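Side-chain contacts in uncharacterized protein (Wolinella succinogenes, PDB 3PU6), which probably acts as an endopeptidase of the hydrogenase maturation protease family, trimming a hydrogenase precursor so that the enzyme can become active: residues A[13-16]-A[17-20]; A[25-28]-A[29-32]; A[45-48]-A[49-52]; A[126-129]-A[130-133]; A[136-139]-A[140-144]. All coordinates share one frame; numbering follows the deposited sequence.

The five contacts show how a chain ties neighbouring turns together and then uses the same side chains to join its elements. Interactions 1 and 2 lie in series on the loop and helix after strand 5-10, joined by a salt bridge of 2.5 Å between E13 OE2 and R26 NH1. Interaction 4 meets interaction 1, their centres about 10 Å apart, where D17 reaches the start of helix 128-147. Farther along that helix, interaction 5 packs on interaction 2, with centres about 11 Å apart. Interaction 3 stands alone, its centre about 29 Å from that of interaction 4 and on the other side of the chain's centre.

Interaction 1: A[13-16]-A[17-20]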
loop_
_atom_site.group_PDB
_atom_site.type_symbol
_atom_site.label_atom_id
_atom_site.label_comp_id
_atom_site.label_asym_id
_atom_site.label_seq_id
_atom_site.Cartn_x
_atom_site.Cartn_y
_atom_site.Cartn_z
ATOM N N GLU A 13 -1.233 -12.674 3.933
ATOM C CA GLU A 13 -1.872 -13.479 2.908
ATOM C C GLU A 13 -2.579 -14.696 3.460
ATOM O O GLU A 13 -3.352 -15.333 2.752
ATOM C CB GLU A 13 -0.832 -13.929 1.887
ATOM C CG GLU A 13 -0.429 -12.861 0.888
ATOM C CD GLU A 13 0.593 -13.372 -0.124
ATOM O OE1 GLU A 13 1.520 -14.134 0.267
ATOM O OE2 GLU A 13 0.464 -13.002 -1.312
ATOM N N LEU A 14 -2.300 -15.028 4.720
ATOM C CA LEU A 14 -2.929 -16.172 5.365
ATOM C C LEU A 14 -4.221 -15.795 6.090
ATOM O O LEU A 14 -4.911 -16.651 6.609
ATOM C CB LEU A 14 -1.938 -16.828 6.306
ATOM C CG LEU A 14 -0.625 -17.272 5.646
ATOM C CD1 LEU A 14 0.283 -17.936 6.672
ATOM C CD2 LEU A 14 -0.890 -18.206 4.470
ATOM N N ARG A 15 -4.549 -14.505 6.078
ATOM C CA ARG A 15 -5.783 -13.970 6.643
ATOM C C ARG A 15 -6.788 -13.453 5.598
ATOM O O ARG A 15 -7.390 -12.404 5.800
ATOM C CB ARG A 15 -5.448 -12.797 7.549
ATOM C CG ARG A 15 -4.712 -13.182 8.774
ATOM C CD ARG A 15 -5.544 -14.102 9.625
ATOM N NE ARG A 15 -4.743 -14.642 10.709
ATOM C CZ ARG A 15 -4.058 -15.776 10.626
ATOM N NH1 ARG A 15 -4.086 -16.498 9.511
ATOM N NH2 ARG A 15 -3.347 -16.190 11.658
ATOM N N GLY A 16 -6.967 -14.167 4.493
ATOM C CA GLY A 16 -7.954 -13.797 3.493
ATOM C C GLY A 16 -7.743 -12.467 2.788
ATOM O O GLY A 16 -6.682 -12.189 2.243
ATOM N N ASP A 17 -8.775 -11.634 2.814
ATOM C CA ASP A 17 -8.769 -10.343 2.124
ATOM C C ASP A 17 -7.792 -9.366 2.748
ATOM O O ASP A 17 -7.722 -8.209 2.330
ATOM C CB ASP A 17 -10.159 -9.700 2.128
ATOM C CG ASP A 17 -11.178 -10.468 1.305
ATOM O OD1 ASP A 17 -10.787 -11.348 0.509
ATOM O OD2 ASP A 17 -12.391 -10.171 1.452
ATOM N N ASP A 18 -7.054 -9.827 3.754
ATOM C CA ASP A 18 -6.052 -8.987 4.399
ATOM C C ASP A 18 -4.755 -9.011 3.601
ATOM O O ASP A 18 -3.802 -8.291 3.897
ATOM C CB ASP A 18 -5.825 -9.406 5.850
ATOM C CG ASP A 18 -4.781 -8.548 6.556
ATOM O OD1 ASP A 18 -4.954 -7.302 6.642
ATOM O OD2 ASP A 18 -3.784 -9.136 7.053
ATOM N N GLY A 19 -4.738 -9.835 2.567
ATOM C CA GLY A 19 -3.636 -9.805 1.634
ATOM C C GLY A 19 -3.921 -9.000 0.377
ATOM O O GLY A 19 -3.145 -9.071 -0.569
ATOM N N VAL A 20 -5.017 -8.242 0.360
ATOM C CA VAL A 20 -5.407 -7.503 -0.828
ATOM C C VAL A 20 -4.277 -6.620 -1.317
ATOM O O VAL A 20 -4.023 -6.572 -2.520
ATOM C CB VAL A 20 -6.726 -6.657 -0.642
ATOM C CG1 VAL A 20 -6.491 -5.422 0.247
ATOM C CG2 VAL A 20 -7.307 -6.264 -1.986
#
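E13 meets G19 through the main chain, CA to CA at 4.3 Å, and so brings the two ends of a compact turn together. Its side chain leads away from this turn, and its carboxylate forms a salt bridge with R26 of helix 20-31. R15 touches the second segment with the root of its side chain, CB lying 3.8 Å from D18 CB. Beyond that point the arginine folds back at chi2 (-62°), which carries NH1 round to a weak hydrogen bond with L14 O. G16 takes a positive phi of 63° and turns the chain, and its carbonyl oxygen receives the amide of G19, N to O 3.1 Å. This i to i+3 bond belongs to a short 3-10 segment through D17 and D18.

The two acids then part company. The buried carboxylate of D17 leads away from the turn to bond with S127 OG at the start of helix 128-147. D18 has CG anti to the backbone N (chi1 180°), which sets OD2 4.1 Å from R15 CB, and the same oxygen takes a weak hydrogen bond from the amide of N12. In relatives of this protease family an acidic residue of the corresponding loop takes part in metal recognition, and a similar role is possible here. G19 is the N-cap of helix 20-31, so the turn delivers the chain from strand 5-10 into that helix, with D17 against A130 of helix 128-147 and V114 of strand 106-114, and D18 against A64 of strand 58-66.

Interaction 2: A[25-28]-A[29-32]; sequences GRLV and EEQM
V28 and the selenomethionine M32 make the apolar core of this helix-end contact, V28 CG1 lying 3.8 Å from M32 CB as the two side chains cross obliquely. V28 sets CG1 anti to its own nitrogen (chi1 168°), on the side where the following turn arrives. M32 starts toward V28 but then bends at chi3, about the CG-SE bond, so that the selenium leads off to other neighbours. The same pair is joined through the backbone, M32 N donating to V28 O at 2.7 Å. This is the final i to i+4 bond of the stretch, since M32 has already left helical geometry.

One step out, the polar side chains lie along the carbonyls of the preceding turn. E29 rests CB 3.4 Å from R26 O. Its carboxylate stays too distant for a salt bridge with the arginine, OE1 to NE being 5.9 Å; R26 pairs instead with E13 before the helix. E30 runs extended past R26 O, its CG 3.5 Å from that oxygen, and brings OE1 to within 4.2 Å of L27 CD2. The straightest backbone bond is that of Q31 N to L27 O, with an angle of 177° at the hydrogen.

What positions this turn lies beyond it. Q31 OE1 is hydrogen-bonded to K142 NZ, and L27 packs on L138, which pins one flank to helix 128-147. V28 presses on W35 and V37 of strand 35-41, while E30 faces solvent. Helix 20-31 is the crossover of a beta-alpha-beta unit, linking parallel strands 5-10 and 35-41 with a second helix at its side.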
loop_
_atom_site.group_PDB
_atom_site.type_symbol
_atom_site.label_atom_id
_atom_site.label_comp_id
_atom_site.label_asym_id
_atom_site.label_seq_id
_atom_site.Cartn_x
_atom_site.Cartn_y
_atom_site.Cartn_z
ATOM N N GLY A 25 0.279 -5.396 -5.060
ATOM C CA GLY A 25 1.711 -5.271 -5.222
ATOM C C GLY A 25 2.164 -6.060 -6.418
ATOM O O GLY A 25 2.982 -5.605 -7.198
ATOM N N ARG A 26 1.607 -7.248 -6.571
ATOM C CA ARG A 26 1.950 -8.095 -7.688
ATOM C C ARG A 26 1.501 -7.497 -9.005
ATOM O O ARG A 26 2.116 -7.748 -10.035
ATOM C CB ARG A 26 1.322 -9.468 -7.514
ATOM C CG ARG A 26 1.903 -10.232 -6.367
ATOM C CD ARG A 26 1.361 -11.644 -6.287
ATOM N NE ARG A 26 2.096 -12.412 -5.282
ATOM C CZ ARG A 26 1.651 -12.676 -4.054
ATOM N NH1 ARG A 26 0.452 -12.250 -3.674
ATOM N NH2 ARG A 26 2.403 -13.375 -3.211
ATOM N N LEU A 27 0.419 -6.723 -8.980
ATOM C CA LEU A 27 -0.098 -6.118 -10.206
ATOM C C LEU A 27 0.830 -5.017 -10.688
ATOM O O LEU A 27 1.156 -4.946 -11.870
ATOM C CB LEU A 27 -1.518 -5.583 -10.019
ATOM C CG LEU A 27 -2.577 -6.624 -9.652
ATOM C CD1 LEU A 27 -3.938 -5.960 -9.392
ATOM C CD2 LEU A 27 -2.673 -7.684 -10.727
ATOM N N VAL A 28 1.260 -4.170 -9.758
ATOM C CA VAL A 28 2.140 -3.053 -10.077
ATOM C C VAL A 28 3.466 -3.608 -10.579
ATOM O O VAL A 28 4.096 -3.064 -11.484
ATOM C CB VAL A 28 2.357 -2.130 -8.839
ATOM C CG1 VAL A 28 3.488 -1.132 -9.072
ATOM C CG2 VAL A 28 1.074 -1.405 -8.492
ATOM N N GLU A 29 3.867 -4.716 -9.975
ATOM C CA GLU A 29 5.107 -5.384 -10.296
ATOM C C GLU A 29 5.107 -5.807 -11.761
ATOM O O GLU A 29 6.102 -5.614 -12.462
ATOM C CB GLU A 29 5.243 -6.613 -9.412
ATOM C CG GLU A 29 6.580 -6.730 -8.752
ATOM C CD GLU A 29 6.760 -8.063 -8.100
ATOM O OE1 GLU A 29 5.794 -8.867 -8.111
ATOM O OE2 GLU A 29 7.871 -8.305 -7.587
ATOM N N GLU A 30 3.989 -6.392 -12.197
ATOM C CA GLU A 30 3.778 -6.799 -13.583
ATOM C C GLU A 30 3.632 -5.610 -14.508
ATOM O O GLU A 30 4.385 -5.457 -15.457
ATOM C CB GLU A 30 2.516 -7.648 -13.718
ATOM C CG GLU A 30 2.687 -9.075 -13.275
ATOM C CD GLU A 30 1.370 -9.703 -12.829
ATOM O OE1 GLU A 30 0.302 -9.226 -13.284
ATOM O OE2 GLU A 30 1.407 -10.671 -12.025
ATOM N N GLN A 31 2.644 -4.769 -14.242
ATOM C CA GLN A 31 2.294 -3.711 -15.177
ATOM C C GLN A 31 3.183 -2.470 -15.133
ATOM O O GLN A 31 3.221 -1.699 -16.093
ATOM C CB GLN A 31 0.851 -3.302 -14.960
ATOM C CG GLN A 31 -0.110 -4.465 -14.981
ATOM C CD GLN A 31 -1.535 -3.999 -15.119
ATOM O OE1 GLN A 31 -1.791 -2.820 -15.399
ATOM N NE2 GLN A 31 -2.480 -4.919 -14.936
HETATM N N MSE A 32 3.908 -2.281 -14.034
HETATM C CA MSE A 32 4.523 -0.987 -13.763
HETATM C C MSE A 32 5.964 -1.060 -13.309
HETATM O O MSE A 32 6.282 -0.681 -12.184
HETATM C CB MSE A 32 3.688 -0.240 -12.733
HETATM C CG MSE A 32 2.209 -0.244 -13.114
HETATM SE SE MSE A 32 1.136 1.164 -12.312
HETATM C CE MSE A 32 1.927 2.729 -13.166
#

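Interaction 3: A[45-48]-A[49-52]; sequences ESEF and GKLR
F48 and L51 form the close-packed side of this helix start. L51 directs its side chain back over the preceding turn, with CG 3.2 Å from E47 O and CD1 at the edge of the F48 ring, 4.2 Å from F48 CD1. The ring itself stacks with Y99 of helix 94-103, whose hydroxyl also has a weak hydrogen bond with R52 NE.

Looser are the exposed R52 and K50. R52 runs extended back past F48 O, and F48 CB lies over one face of its guanidinium, offset toward the rim, 3.8 Å from NH2. That nitrogen sits at the edge of the phenyl ring, near its plane, so this is no cation-pi stack. E47, itself buried against strands 35-41 and 5-10, lies side by side with K50, yet E47 OE1 and K50 NZ stay 4.1 Å apart, beyond a salt bridge. The bend of E47 at chi2 (-60°) takes its carboxylate toward S46, whose OG donates to E47 OE2 at 2.7 Å, on its anti lone pair. The chemistry therefore divides: apolar and aromatic contact fixes one flank, while a serine steadies the glutamate and the lysine ammonium probably adds a modest electrostatic attraction.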
loop_
_atom_site.group_PDB
_atom_site.type_symbol
_atom_site.label_atom_id
_atom_site.label_comp_id
_atom_site.label_asym_id
_atom_site.label_seq_id
_atom_site.Cartn_x
_atom_site.Cartn_y
_atom_site.Cartn_z
ATOM N N GLU A 45 8.400 -3.146 8.659
ATOM C CA GLU A 45 9.592 -2.529 9.216
ATOM C C GLU A 45 10.810 -3.282 8.712
ATOM O O GLU A 45 11.897 -2.732 8.623
ATOM C CB GLU A 45 9.546 -2.497 10.741
ATOM C CG GLU A 45 9.489 -3.872 11.398
ATOM C CD GLU A 45 8.067 -4.415 11.520
ATOM O OE1 GLU A 45 7.219 -4.074 10.665
ATOM O OE2 GLU A 45 7.801 -5.186 12.475
ATOM N N SER A 46 10.606 -4.535 8.341
ATOM C CA SER A 46 11.662 -5.289 7.718
ATOM C C SER A 46 12.133 -4.624 6.417
ATOM O O SER A 46 13.154 -5.013 5.858
ATOM C CB SER A 46 11.186 -6.700 7.409
ATOM O OG SER A 46 10.710 -6.774 6.072
ATOM N N GLU A 47 11.388 -3.633 5.926
ATOM C CA GLU A 47 11.731 -2.983 4.660
ATOM C C GLU A 47 12.376 -1.607 4.794
ATOM O O GLU A 47 12.671 -0.974 3.789
ATOM C CB GLU A 47 10.509 -2.852 3.759
ATOM C CG GLU A 47 9.801 -4.144 3.487
ATOM C CD GLU A 47 10.691 -5.142 2.819
ATOM O OE1 GLU A 47 11.010 -4.940 1.630
ATOM O OE2 GLU A 47 11.069 -6.132 3.480
ATOM N N PHE A 48 12.603 -1.135 6.013
ATOM C CA PHE A 48 13.124 0.215 6.175
ATOM C C PHE A 48 14.540 0.357 5.655
ATOM O O PHE A 48 14.926 1.415 5.169
ATOM C CB PHE A 48 13.082 0.655 7.628
ATOM C CG PHE A 48 11.719 0.711 8.188
ATOM C CD1 PHE A 48 10.618 0.664 7.348
ATOM C CD2 PHE A 48 11.524 0.839 9.553
ATOM C CE1 PHE A 48 9.358 0.715 7.857
ATOM C CE2 PHE A 48 10.269 0.897 10.067
ATOM C CZ PHE A 48 9.178 0.839 9.220
ATOM N N GLY A 49 15.319 -0.705 5.776
ATOM C CA GLY A 49 16.706 -0.634 5.394
ATOM C C GLY A 49 16.817 -0.270 3.937
ATOM O O GLY A 49 17.435 0.733 3.589
ATOM N N LYS A 50 16.205 -1.102 3.097
ATOM C CA LYS A 50 16.131 -0.882 1.663
ATOM C C LYS A 50 15.567 0.493 1.325
ATOM O O LYS A 50 15.973 1.129 0.345
ATOM C CB LYS A 50 15.222 -1.924 1.025
ATOM C CG LYS A 50 15.398 -3.333 1.517
ATOM C CD LYS A 50 14.507 -4.250 0.705
ATOM C CE LYS A 50 14.942 -5.698 0.830
ATOM N NZ LYS A 50 14.293 -6.571 -0.198
ATOM N N LEU A 51 14.597 0.919 2.126
ATOM C CA LEU A 51 13.972 2.198 1.934
ATOM C C LEU A 51 14.921 3.359 2.190
ATOM O O LEU A 51 14.989 4.276 1.384
ATOM C CB LEU A 51 12.720 2.321 2.796
ATOM C CG LEU A 51 11.492 1.563 2.276
ATOM C CD1 LEU A 51 10.329 1.660 3.271
ATOM C CD2 LEU A 51 11.081 2.056 0.887
ATOM N N ARG A 52 15.639 3.348 3.308
ATOM C CA ARG A 52 16.587 4.423 3.563
ATOM C C ARG A 52 17.558 4.480 2.398
ATOM O O ARG A 52 17.905 5.547 1.891
ATOM C CB ARG A 52 17.386 4.170 4.832
ATOM C CG ARG A 52 16.592 4.115 6.124
ATOM C CD ARG A 52 17.471 3.610 7.290
ATOM N NE ARG A 52 16.651 3.136 8.411
ATOM C CZ ARG A 52 16.727 1.920 8.952
ATOM N NH1 ARG A 52 17.618 1.051 8.485
ATOM N NH2 ARG A 52 15.929 1.576 9.972
#

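Interaction 4: A[126-129]-A[130-133]; sequences LSQG and ASDS
S127, Q128 and G129 offer their carbonyl oxygens in turn to the amides of S131, D132 and S133, a regular i to i+4 ladder that begins with S131 N to S127 O at 2.8 Å. The side chain of S127 adds the cap. With chi1 at 63°, OG sits between the backbone nitrogen and the carbonyl carbon, from where it accepts the amide of A130 at 3.3 Å, nearly straight at 168°. The same hydroxyl has a hydrogen bond with D17, so one oxygen serves both the helix end and the loop beside it.

Q128 bends at chi2 to reach over the first turn, and its NE2 donates to D132 OD1 at 2.8 Å. The carboxylate oxygen lies in the amide plane of the glutamine, but the donor stands above the plane of the carboxylate, the two flat groups being turned 42° against each other. L126, just ahead of the cap, reaches forward along the first turn, placing CD1 3.9 Å from S131 CA. Its CB also comes 4.4 Å from A130 CB. D132, in the first turns and pointing its carboxylate back toward the amino end, would probably interact favourably with the helix dipole. To the i to i+4 side-chain bond of Q128 and D132, helix 128-147 thus adds a classic serine N-cap, its hydroxyl binding the amide three residues on.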
loop_
_atom_site.group_PDB
_atom_site.type_symbol
_atom_site.label_atom_id
_atom_site.label_comp_id
_atom_site.label_asym_id
_atom_site.label_seq_id
_atom_site.Cartn_x
_atom_site.Cartn_y
_atom_site.Cartn_z
ATOM N N LEU A 126 -8.319 -14.152 -2.066
ATOM C CA LEU A 126 -9.211 -13.008 -1.994
ATOM C C LEU A 126 -10.640 -13.390 -2.321
ATOM O O LEU A 126 -10.884 -14.375 -3.013
ATOM C CB LEU A 126 -8.750 -11.940 -2.982
ATOM C CG LEU A 126 -7.320 -11.438 -2.801
ATOM C CD1 LEU A 126 -7.071 -10.238 -3.681
ATOM C CD2 LEU A 126 -7.046 -11.119 -1.322
ATOM N N SER A 127 -11.583 -12.610 -1.799
ATOM C CA SER A 127 -12.987 -12.699 -2.190
ATOM C C SER A 127 -13.158 -11.904 -3.473
ATOM O O SER A 127 -12.346 -11.031 -3.771
ATOM C CB SER A 127 -13.877 -12.116 -1.099
ATOM O OG SER A 127 -13.609 -10.740 -0.903
ATOM N N GLN A 128 -14.210 -12.184 -4.234
ATOM C CA GLN A 128 -14.397 -11.488 -5.501
ATOM C C GLN A 128 -14.311 -9.985 -5.275
ATOM O O GLN A 128 -13.594 -9.283 -5.996
ATOM C CB GLN A 128 -15.718 -11.881 -6.177
ATOM C CG GLN A 128 -15.903 -11.285 -7.584
ATOM C CD GLN A 128 -14.851 -11.761 -8.586
ATOM O OE1 GLN A 128 -14.754 -12.953 -8.870
ATOM N NE2 GLN A 128 -14.070 -10.826 -9.131
ATOM N N GLY A 129 -15.022 -9.505 -4.254
ATOM C CA GLY A 129 -15.004 -8.098 -3.888
ATOM C C GLY A 129 -13.614 -7.519 -3.669
ATOM O O GLY A 129 -13.236 -6.529 -4.305
ATOM N N ALA A 130 -12.847 -8.128 -2.764
ATOM C CA ALA A 130 -11.476 -7.684 -2.510
ATOM C C ALA A 130 -10.604 -7.760 -3.771
ATOM O O ALA A 130 -9.811 -6.871 -4.033
ATOM C CB ALA A 130 -10.854 -8.480 -1.376
ATOM N N SER A 131 -10.758 -8.827 -4.541
ATOM C CA SER A 131 -10.079 -8.943 -5.831
ATOM C C SER A 131 -10.380 -7.760 -6.756
ATOM O O SER A 131 -9.470 -7.105 -7.258
ATOM C CB SER A 131 -10.462 -10.247 -6.518
ATOM O OG SER A 131 -10.125 -10.196 -7.891
ATOM N N ASP A 132 -11.658 -7.488 -6.981
ATOM C CA ASP A 132 -12.050 -6.316 -7.750
ATOM C C ASP A 132 -11.385 -5.060 -7.196
ATOM O O ASP A 132 -10.818 -4.263 -7.946
ATOM C CB ASP A 132 -13.576 -6.149 -7.747
ATOM C CG ASP A 132 -14.304 -7.262 -8.504
ATOM O OD1 ASP A 132 -13.651 -8.045 -9.238
ATOM O OD2 ASP A 132 -15.541 -7.361 -8.351
ATOM N N SER A 133 -11.464 -4.898 -5.876
ATOM C CA SER A 133 -10.866 -3.766 -5.164
ATOM C C SER A 133 -9.392 -3.550 -5.478
ATOM O O SER A 133 -8.936 -2.413 -5.568
ATOM C CB SER A 133 -11.012 -3.954 -3.657
ATOM O OG SER A 133 -12.357 -3.817 -3.254
#

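Interaction 5: A[136-139]-A[140-144]; sequences VALG and RIKEL
L138 and K142 exemplify a contact between successive turns in the middle of helix 128-147, with aliphatic chain on one side and polar groups on another. The extended lysine lies back beside the leucine, its CE 4.2 Å from L138 CG, while the backbone joins the same pair by a bond of 3.0 Å from K142 N to L138 O. G139 has its carbonyl oxygen flanked by E143, whose CG is 3.3 Å away and whose amide bonds to it.

On the polar flank R140 passes V136 O with its CG at 3.3 Å, then bends at both chi2 and chi3 (-67° and -65°). This doubling back brings NE to E143 OE1 at 3.3 Å, a salt bridge with weak hydrogen-bond geometry. The other carboxylate oxygen, E143 OE2, is linked to V136 O through a water, which donates to the carbonyl at 2.9 Å and more weakly to the glutamate.

A137 and I141 turn toward strand 106-114, and L138 toward helix 20-31, where Q31 is hydrogen-bonded to K142 NZ, whereas E143 lies exposed. Such an amphipathic helix, packed on a mixed sheet beside a second helix, is typical of the alpha/beta/alpha sandwich of hydrogenase maturation proteases.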
loop_
_atom_site.group_PDB
_atom_site.type_symbol
_atom_site.label_atom_id
_atom_site.label_comp_id
_atom_site.label_asym_id
_atom_site.label_seq_id
_atom_site.Cartn_x
_atom_site.Cartn_y
_atom_site.Cartn_z
ATOM N N VAL A 136 -9.161 -2.066 -8.930
ATOM C CA VAL A 136 -9.537 -0.666 -8.783
ATOM C C VAL A 136 -8.395 0.155 -8.174
ATOM O O VAL A 136 -8.148 1.299 -8.574
ATOM C CB VAL A 136 -10.819 -0.530 -7.929
ATOM C CG1 VAL A 136 -11.030 0.902 -7.481
ATOM C CG2 VAL A 136 -12.024 -1.049 -8.691
ATOM N N ALA A 137 -7.696 -0.450 -7.216
ATOM C CA ALA A 137 -6.519 0.149 -6.577
ATOM C C ALA A 137 -5.320 0.291 -7.539
ATOM O O ALA A 137 -4.567 1.263 -7.472
ATOM C CB ALA A 137 -6.126 -0.651 -5.339
ATOM N N LEU A 138 -5.145 -0.689 -8.421
ATOM C CA LEU A 138 -4.165 -0.602 -9.479
ATOM C C LEU A 138 -4.491 0.637 -10.304
ATOM O O LEU A 138 -3.612 1.425 -10.657
ATOM C CB LEU A 138 -4.256 -1.845 -10.340
ATOM C CG LEU A 138 -3.241 -1.998 -11.467
ATOM C CD1 LEU A 138 -1.808 -1.866 -10.971
ATOM C CD2 LEU A 138 -3.472 -3.335 -12.116
ATOM N N GLY A 139 -5.775 0.813 -10.588
ATOM C CA GLY A 139 -6.240 1.960 -11.330
ATOM C C GLY A 139 -5.661 3.237 -10.770
ATOM O O GLY A 139 -5.077 4.041 -11.505
ATOM N N ARG A 140 -5.806 3.417 -9.458
ATOM C CA ARG A 140 -5.391 4.659 -8.806
ATOM C C ARG A 140 -3.878 4.859 -8.770
ATOM O O ARG A 140 -3.399 5.994 -8.755
ATOM C CB ARG A 140 -5.988 4.748 -7.399
ATOM C CG ARG A 140 -7.436 4.278 -7.335
ATOM C CD ARG A 140 -8.367 5.208 -8.105
ATOM N NE ARG A 140 -8.410 6.531 -7.482
ATOM C CZ ARG A 140 -9.104 6.826 -6.382
ATOM N NH1 ARG A 140 -9.833 5.887 -5.769
ATOM N NH2 ARG A 140 -9.074 8.064 -5.890
ATOM N N ILE A 141 -3.126 3.763 -8.761
ATOM C CA ILE A 141 -1.664 3.858 -8.775
ATOM C C ILE A 141 -1.257 4.365 -10.129
ATOM O O ILE A 141 -0.350 5.176 -10.248
ATOM C CB ILE A 141 -0.952 2.496 -8.498
ATOM C CG1 ILE A 141 -1.012 2.161 -7.014
ATOM C CG2 ILE A 141 0.512 2.564 -8.895
ATOM C CD1 ILE A 141 -0.279 3.171 -6.166
ATOM N N LYS A 142 -1.956 3.877 -11.146
ATOM C CA LYS A 142 -1.741 4.313 -12.509
ATOM C C LYS A 142 -2.103 5.788 -12.662
ATOM O O LYS A 142 -1.428 6.518 -13.387
ATOM C CB LYS A 142 -2.558 3.464 -13.474
ATOM C CG LYS A 142 -2.078 2.039 -13.618
ATOM C CD LYS A 142 -3.066 1.239 -14.441
ATOM C CE LYS A 142 -2.432 0.009 -15.074
ATOM N NZ LYS A 142 -3.465 -0.881 -15.708
ATOM N N GLU A 143 -3.156 6.233 -11.974
ATOM C CA GLU A 143 -3.560 7.644 -12.033
ATOM C C GLU A 143 -2.503 8.510 -11.370
ATOM O O GLU A 143 -2.147 9.577 -11.881
ATOM C CB GLU A 143 -4.937 7.868 -11.389
ATOM C CG GLU A 143 -6.070 7.090 -12.065
ATOM C CD GLU A 143 -7.331 6.958 -11.204
ATOM O OE1 GLU A 143 -7.604 7.874 -10.387
ATOM O OE2 GLU A 143 -8.046 5.931 -11.359
ATOM N N LEU A 144 -1.986 8.032 -10.241
ATOM C CA LEU A 144 -0.947 8.749 -9.510
ATOM C C LEU A 144 0.325 8.848 -10.330
ATOM O O LEU A 144 1.003 9.871 -10.335
ATOM C CB LEU A 144 -0.647 8.048 -8.195
ATOM C CG LEU A 144 0.606 8.606 -7.534
ATOM C CD1 LEU A 144 0.383 10.058 -7.132
ATOM C CD2 LEU A 144 1.021 7.740 -6.356
HETATM O O HOH W 1 -9.680 3.039 -10.320
#